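Local coordinates for protein Non-ribosomal peptide synthetase (Streptomyces halstedii, PDB 3WV4) that belongs to the ANL superfamily as the AMP-binding-enzyme-type domain of a non-ribosomal peptide synthetase, at residues A[273-276]-A[277-281]. Sequence-based numbering, arbitrary orientation.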
loop_
_atom_site.group_PDB
_atom_site.type_symbol
_atom_site.label_atom_id
_atom_site.label_comp_id
_atom_site.label_asym_id
_atom_site.label_seq_id
_atom_site.Cartn_x
_atom_site.Cartn_y
_atom_site.Cartn_z
ATOM N N LEU A 273 11.070 15.839 -12.231
ATOM C CA LEU A 273 10.238 14.693 -12.396
ATOM C C LEU A 273 10.340 13.998 -13.752
ATOM O O LEU A 273 10.506 12.779 -13.792
ATOM C CB LEU A 273 8.804 15.096 -12.129
ATOM C CG LEU A 273 7.856 13.922 -12.002
ATOM C CD1 LEU A 273 8.318 12.967 -10.904
ATOM C CD2 LEU A 273 6.461 14.453 -11.732
ATOM N N VAL A 274 10.243 14.754 -14.856
ATOM C CA VAL A 274 10.182 14.130 -16.189
ATOM C C VAL A 274 11.480 13.392 -16.561
ATOM O O VAL A 274 11.461 12.290 -17.136
ATOM C CB VAL A 274 9.873 15.140 -17.301
ATOM C CG1 VAL A 274 9.843 14.440 -18.661
ATOM C CG2 VAL A 274 8.537 15.839 -17.032
ATOM N N LYS A 275 12.584 14.016 -16.218
ATOM C CA LYS A 275 13.892 13.439 -16.387
ATOM C C LYS A 275 14.039 12.159 -15.557
ATOM O O LYS A 275 14.373 11.090 -16.086
ATOM C CB LYS A 275 14.937 14.469 -15.961
ATOM C CG LYS A 275 16.365 14.133 -16.341
ATOM C CD LYS A 275 17.317 15.080 -15.629
ATOM C CE LYS A 275 18.692 15.010 -16.235
ATOM N NZ LYS A 275 19.637 15.927 -15.533
ATOM N N SER A 276 13.767 12.256 -14.266
ATOM C CA SER A 276 13.788 11.075 -13.408
ATOM C C SER A 276 13.003 9.908 -14.033
ATOM O O SER A 276 13.459 8.770 -14.028
ATOM C CB SER A 276 13.223 11.414 -12.029
ATOM O OG SER A 276 13.454 12.780 -11.731
ATOM N N LEU A 277 11.815 10.191 -14.550
ATOM C CA LEU A 277 11.004 9.144 -15.117
ATOM C C LEU A 277 11.685 8.483 -16.272
ATOM O O LEU A 277 11.760 7.259 -16.323
ATOM C CB LEU A 277 9.654 9.682 -15.574
ATOM C CG LEU A 277 8.794 10.073 -14.362
ATOM C CD1 LEU A 277 7.615 10.960 -14.770
ATOM C CD2 LEU A 277 8.243 8.798 -13.755
ATOM N N ARG A 278 12.148 9.300 -17.203
ATOM C CA ARG A 278 12.801 8.818 -18.418
ATOM C C ARG A 278 14.069 8.053 -18.095
ATOM O O ARG A 278 14.294 6.933 -18.585
ATOM C CB ARG A 278 13.080 9.981 -19.395
ATOM C CG ARG A 278 13.930 9.603 -20.633
ATOM C CD ARG A 278 14.455 10.815 -21.412
ATOM N NE ARG A 278 13.537 11.943 -21.239
ATOM C CZ ARG A 278 13.841 13.117 -20.686
ATOM N NH1 ARG A 278 15.076 13.406 -20.276
ATOM N NH2 ARG A 278 12.884 14.025 -20.579
ATOM N N GLU A 279 14.911 8.658 -17.275
ATOM C CA GLU A 279 16.181 8.055 -16.932
ATOM C C GLU A 279 16.043 6.789 -16.096
ATOM O O GLU A 279 16.937 5.972 -16.102
ATOM C CB GLU A 279 17.090 9.091 -16.240
ATOM C CG GLU A 279 17.520 10.182 -17.223
ATOM C CD GLU A 279 18.566 11.145 -16.663
ATOM O OE1 GLU A 279 18.979 10.951 -15.496
ATOM O OE2 GLU A 279 18.975 12.084 -17.406
ATOM N N SER A 280 14.942 6.627 -15.355
ATOM C CA SER A 280 14.728 5.383 -14.581
ATOM C C SER A 280 14.146 4.315 -15.500
ATOM O O SER A 280 14.097 3.165 -15.171
ATOM C CB SER A 280 13.821 5.680 -13.390
ATOM O OG SER A 280 12.532 6.102 -13.824
ATOM N N GLY A 281 13.688 4.677 -16.680
ATOM C CA GLY A 281 13.089 3.655 -17.526
ATOM C C GLY A 281 11.662 3.366 -17.005
ATOM O O GLY A 281 11.083 2.350 -17.353
#
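Leu277, Arg278 and Glu279 each return their backbone N-H to the carbonyl oxygen four residues earlier, on Leu273, Val274 and Lys275, a pattern by which the short helix 273-280 brings side chains one turn apart together. The Glu279 N to Lys275 O bond, 2.8 Å, is the straightest of these, at 174°. Ser276 O accepts the N-H of Ser280 at 2.9 Å and also has Ser280 OG at 2.8 Å. That hydroxyl, with chi1 at 63°, is swung back toward its own helix, where Leu277 O is a second possible acceptor. Gly281 ends the helix in a Schellman motif, its positive phi being one that glycine readily adopts.

Charged side chains share one flank. Lys275 runs out fully extended, and the Glu279 carboxylate lies against its aliphatic stem, OE2 coming within 3.2 Å of Lys275 CE. The ammonium NZ itself remains 4.3 Å from that oxygen, too far for a salt bridge, and probably feels it as a loose electrostatic attraction. In Arg278 CG is anti to the backbone N (chi1 173°), and the bend at chi3 then carries the guanidinium back along the helix; NH2 reaches Val274 CG1 at 3.6 Å, and Val274 O sits over one face of the guanidinium, displaced from its centre. A salt bridge from NH2 to Asp302 and a bond from NE to Gly305 O hold the group in this pose.

Apolar contact is lighter: Leu273 CG meets Leu277 CD1 at 4.1 Å. Both leucines also touch Phe238 of strand 236-239, while Leu273 and Val274 pack on helix 289-300 at Leu298; helix 273-280 thus packs against both elements, with Leu273 touching each, and leads in sequence to strand 284-287.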